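Local coordinates for protein beta-mannosidase (Trichoderma harzianum, PDB 4CVU) that probably hydrolyses terminal beta-mannosidic linkages as a fungal member of glycoside hydrolase family 2, at residues T817-K831 and T841-W853. Sequence-based numbering, arbitrary orientation.
Sequences TSDAVLVIELTAHGK and TTFTHHNHFLPVW. With CD (cadmium ion), chain Y; CD (cadmium ion), chain Z.
Phe-843 lays its ring beside the glycine backbone of the neighbouring strand: Gly-830 CA sits at the ring edge, in its plane, and Phe-843 CE2 comes 3.7 Å from Gly-830 O. With no side chain, Gly-830 lets the ring come this close. Thr-841 CG2 lies 3.6 Å above one face, toward its rim, and CG of Phe-843 stands anti to the carbonyl carbon (chi1 -59°), which turns the ring toward Gly-830. Cut back to an alanine here, the side chain would probably leave a gap beside Gly-830 and take from Thr-841 CG2 and Leu-761 the ring they touch. On the same side of the sheet, Leu-822 and Phe-849 pair through their CB atoms, and beta-branched Ile-824 stands beside Asn-847, CB to CB 4.1 Å, its CD1 reaching toward Phe-849 CB.

The opposite side, bearing Glu-825, His-846 and His-848, is more polar. Glu-825 OE2 binds a cadmium ion at 2.6 Å; its carboxylate comes up to the His-846 ring edge near CD2, planes 66° apart, without a hydrogen bond. His-848 ND1 holds a second cadmium with two waters, while Val-821 CG2 meets its ring edge.

Strands 821-830 and 841-849 form an antiparallel hairpin held by ten backbone hydrogen bonds, including Leu-826 N to His-845 O at 2.9 Å (177°). Strand 765-774 flanks 821-830 on its other edge, and strands 740-747 and 752-759 cover the apolar face. There Asn-847 ND2 gives to Ala-742 O, while OD1 takes Lys-684 NZ and His-848 N. This two-faced chemistry suits an immunoglobulin-like sandwich: one face packs inward, while the other carries groups that bind cadmium in this crystal, one protein ligand from this hairpin per ion.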
# COMPACT_ATOMS: atom_id res chain seq x y z
N THR A 817 22.29 40.96 -4.32
CA THR A 817 22.00 40.18 -3.12
C THR A 817 21.32 38.85 -3.45
O THR A 817 21.38 37.92 -2.65
CB THR A 817 21.18 40.97 -2.10
OG1 THR A 817 19.99 41.45 -2.72
CG2 THR A 817 21.97 42.15 -1.59
N SER A 818 20.71 38.75 -4.62
CA SER A 818 20.15 37.47 -5.05
C SER A 818 21.17 36.62 -5.79
O SER A 818 20.85 35.55 -6.31
CB SER A 818 18.86 37.67 -5.86
OG SER A 818 19.15 38.22 -7.11
N ASP A 819 22.39 37.10 -5.85
CA ASP A 819 23.50 36.35 -6.44
C ASP A 819 24.67 36.47 -5.45
O ASP A 819 25.74 36.95 -5.78
CB ASP A 819 23.84 36.93 -7.83
CG ASP A 819 24.80 36.05 -8.63
OD1 ASP A 819 24.95 34.84 -8.34
OD2 ASP A 819 25.42 36.57 -9.58
N ALA A 820 24.41 36.06 -4.20
CA ALA A 820 25.41 36.16 -3.13
C ALA A 820 25.18 35.18 -1.99
O ALA A 820 24.07 34.97 -1.53
CB ALA A 820 25.41 37.57 -2.58
N VAL A 821 26.26 34.60 -1.50
CA VAL A 821 26.19 33.79 -0.29
C VAL A 821 27.47 33.97 0.49
O VAL A 821 28.57 34.10 -0.08
CB VAL A 821 25.96 32.29 -0.62
CG1 VAL A 821 27.14 31.71 -1.38
CG2 VAL A 821 25.70 31.49 0.65
N LEU A 822 27.32 33.97 1.81
CA LEU A 822 28.42 34.09 2.74
C LEU A 822 28.65 32.74 3.39
O LEU A 822 27.76 32.23 4.04
CB LEU A 822 28.12 35.12 3.83
CG LEU A 822 29.07 35.17 5.05
CD1 LEU A 822 30.50 35.46 4.65
CD2 LEU A 822 28.60 36.23 6.04
N VAL A 823 29.84 32.19 3.23
CA VAL A 823 30.17 30.88 3.77
C VAL A 823 31.02 31.11 5.02
O VAL A 823 32.03 31.79 4.97
CB VAL A 823 30.92 30.01 2.75
CG1 VAL A 823 31.25 28.66 3.35
CG2 VAL A 823 30.10 29.87 1.49
N ILE A 824 30.55 30.54 6.13
CA ILE A 824 31.11 30.74 7.46
C ILE A 824 31.73 29.45 7.99
O ILE A 824 31.06 28.44 8.08
CB ILE A 824 29.98 31.16 8.42
CG1 ILE A 824 29.36 32.48 7.95
CG2 ILE A 824 30.50 31.28 9.84
CD1 ILE A 824 28.01 32.75 8.55
N GLU A 825 33.02 29.48 8.33
CA GLU A 825 33.68 28.34 8.97
C GLU A 825 34.44 28.78 10.21
O GLU A 825 35.33 29.65 10.14
CB GLU A 825 34.65 27.61 8.04
CG GLU A 825 34.14 27.45 6.62
CD GLU A 825 34.83 26.33 5.84
OE1 GLU A 825 35.82 25.71 6.33
OE2 GLU A 825 34.34 26.06 4.71
N LEU A 826 34.08 28.13 11.31
CA LEU A 826 34.68 28.35 12.60
C LEU A 826 35.63 27.22 12.94
O LEU A 826 35.33 26.05 12.68
CB LEU A 826 33.59 28.44 13.66
CG LEU A 826 34.04 28.55 15.12
CD1 LEU A 826 33.00 29.33 15.92
CD2 LEU A 826 34.28 27.18 15.75
N THR A 827 36.78 27.58 13.51
CA THR A 827 37.70 26.62 14.13
C THR A 827 38.08 27.14 15.51
O THR A 827 38.25 28.35 15.69
CB THR A 827 39.00 26.42 13.33
OG1 THR A 827 38.67 26.03 12.00
CG2 THR A 827 39.86 25.34 13.95
N ALA A 828 38.18 26.23 16.47
CA ALA A 828 38.51 26.59 17.85
C ALA A 828 39.20 25.43 18.52
O ALA A 828 39.15 24.30 18.06
CB ALA A 828 37.26 26.99 18.62
N HIS A 829 39.85 25.74 19.62
CA HIS A 829 40.62 24.75 20.37
C HIS A 829 40.28 24.82 21.83
O HIS A 829 40.19 25.90 22.39
CB HIS A 829 42.11 24.98 20.14
CG HIS A 829 42.51 24.79 18.72
ND1 HIS A 829 42.80 23.55 18.19
CD2 HIS A 829 42.63 25.67 17.70
CE1 HIS A 829 43.10 23.67 16.91
NE2 HIS A 829 43.01 24.95 16.59
N GLY A 830 40.08 23.67 22.45
CA GLY A 830 39.69 23.63 23.83
C GLY A 830 39.48 22.22 24.33
O GLY A 830 39.77 21.25 23.62
N LYS A 831 38.96 22.11 25.55
CA LYS A 831 38.79 20.84 26.22
C LYS A 831 37.33 20.67 26.58
O LYS A 831 36.69 21.63 26.99
CB LYS A 831 39.60 20.80 27.52
CG LYS A 831 41.11 20.95 27.36
CD LYS A 831 41.80 20.75 28.72
CE LYS A 831 43.25 21.25 28.72
NZ LYS A 831 44.24 20.17 28.46
N THR A 841 41.16 19.44 22.11
CA THR A 841 40.29 19.06 21.01
C THR A 841 40.17 20.23 20.04
O THR A 841 40.20 21.39 20.45
CB THR A 841 38.88 18.68 21.53
OG1 THR A 841 38.97 17.45 22.23
CG2 THR A 841 37.87 18.52 20.42
N THR A 842 40.02 19.91 18.76
CA THR A 842 39.72 20.94 17.77
C THR A 842 38.20 20.91 17.43
O THR A 842 37.63 19.88 17.08
CB THR A 842 40.62 20.82 16.52
OG1 THR A 842 40.08 21.61 15.44
CG2 THR A 842 40.77 19.38 16.07
N PHE A 843 37.57 22.07 17.57
CA PHE A 843 36.14 22.26 17.29
C PHE A 843 35.93 23.02 15.98
O PHE A 843 36.53 24.09 15.77
CB PHE A 843 35.49 23.04 18.44
CG PHE A 843 35.62 22.37 19.77
CD1 PHE A 843 34.86 21.26 20.09
CD2 PHE A 843 36.51 22.86 20.71
CE1 PHE A 843 34.98 20.63 21.32
CE2 PHE A 843 36.64 22.24 21.95
CZ PHE A 843 35.87 21.11 22.25
N THR A 844 35.12 22.49 15.08
CA THR A 844 34.81 23.16 13.81
C THR A 844 33.30 23.18 13.54
O THR A 844 32.60 22.21 13.79
CB THR A 844 35.47 22.43 12.64
OG1 THR A 844 35.07 21.08 12.71
CG2 THR A 844 36.92 22.46 12.77
N HIS A 845 32.83 24.28 13.01
CA HIS A 845 31.43 24.49 12.71
C HIS A 845 31.32 25.14 11.33
O HIS A 845 32.00 26.10 11.08
CB HIS A 845 30.82 25.43 13.76
CG HIS A 845 29.38 25.69 13.58
ND1 HIS A 845 28.86 26.95 13.40
CD2 HIS A 845 28.33 24.84 13.54
CE1 HIS A 845 27.55 26.86 13.28
NE2 HIS A 845 27.21 25.59 13.37
N HIS A 846 30.44 24.61 10.49
CA HIS A 846 30.14 25.13 9.16
C HIS A 846 28.75 25.75 9.16
O HIS A 846 27.85 25.27 9.80
CB HIS A 846 30.25 24.03 8.11
CG HIS A 846 31.60 23.41 8.07
ND1 HIS A 846 32.02 22.47 8.99
CD2 HIS A 846 32.68 23.65 7.28
CE1 HIS A 846 33.27 22.14 8.74
NE2 HIS A 846 33.70 22.85 7.72
N ASN A 847 28.60 26.83 8.43
CA ASN A 847 27.35 27.56 8.39
C ASN A 847 27.36 28.45 7.14
O ASN A 847 28.37 28.50 6.41
CB ASN A 847 27.19 28.39 9.66
CG ASN A 847 25.76 28.79 9.94
OD1 ASN A 847 24.85 28.60 9.11
ND2 ASN A 847 25.54 29.32 11.12
N HIS A 848 26.24 29.11 6.87
CA HIS A 848 26.15 30.07 5.78
C HIS A 848 25.14 31.19 6.06
O HIS A 848 24.26 31.04 6.91
CB HIS A 848 25.76 29.35 4.49
CG HIS A 848 24.28 29.17 4.33
ND1 HIS A 848 23.52 28.46 5.21
CD2 HIS A 848 23.42 29.66 3.41
CE1 HIS A 848 22.25 28.49 4.85
NE2 HIS A 848 22.17 29.20 3.75
N PHE A 849 25.26 32.29 5.33
CA PHE A 849 24.28 33.35 5.38
C PHE A 849 23.88 33.79 3.97
O PHE A 849 24.73 34.19 3.16
CB PHE A 849 24.77 34.57 6.13
CG PHE A 849 23.86 35.75 6.02
CD1 PHE A 849 22.57 35.70 6.56
CD2 PHE A 849 24.25 36.90 5.37
CE1 PHE A 849 21.70 36.80 6.46
CE2 PHE A 849 23.39 38.00 5.26
CZ PHE A 849 22.11 37.94 5.80
N LEU A 850 22.59 33.73 3.70
CA LEU A 850 22.03 34.13 2.45
C LEU A 850 21.28 35.44 2.68
O LEU A 850 20.36 35.48 3.49
CB LEU A 850 21.10 33.05 1.97
CG LEU A 850 20.78 33.02 0.49
CD1 LEU A 850 21.98 32.51 -0.32
CD2 LEU A 850 19.57 32.14 0.25
N PRO A 851 21.67 36.52 1.99
CA PRO A 851 21.10 37.87 2.18
C PRO A 851 19.72 38.08 1.54
O PRO A 851 19.17 39.17 1.60
CB PRO A 851 22.12 38.78 1.52
CG PRO A 851 22.70 37.93 0.44
CD PRO A 851 22.73 36.53 0.96
N VAL A 852 19.18 37.02 0.94
CA VAL A 852 17.77 37.00 0.55
C VAL A 852 17.16 35.67 1.02
O VAL A 852 17.87 34.81 1.50
CB VAL A 852 17.61 37.13 -0.98
CG1 VAL A 852 18.08 38.50 -1.45
CG2 VAL A 852 18.35 36.01 -1.70
N TRP A 853 15.84 35.52 0.86
CA TRP A 853 15.17 34.27 1.22
C TRP A 853 15.56 33.22 0.18
O TRP A 853 15.89 33.56 -0.95
CB TRP A 853 13.66 34.43 1.30
CG TRP A 853 13.28 35.48 2.29
CD1 TRP A 853 12.67 36.66 2.03
CD2 TRP A 853 13.56 35.47 3.71
NE1 TRP A 853 12.52 37.38 3.20
CE2 TRP A 853 13.05 36.67 4.24
CE3 TRP A 853 14.15 34.54 4.57
CZ2 TRP A 853 13.15 36.99 5.60
CZ3 TRP A 853 14.25 34.86 5.93
CH2 TRP A 853 13.76 36.07 6.43
CD CD Y . 23.99 25.96 5.41
CD CD Z . 35.98 25.69 2.75
O HOH W 1 22.37 24.66 3.58
O HOH W 2 26.50 24.75 5.31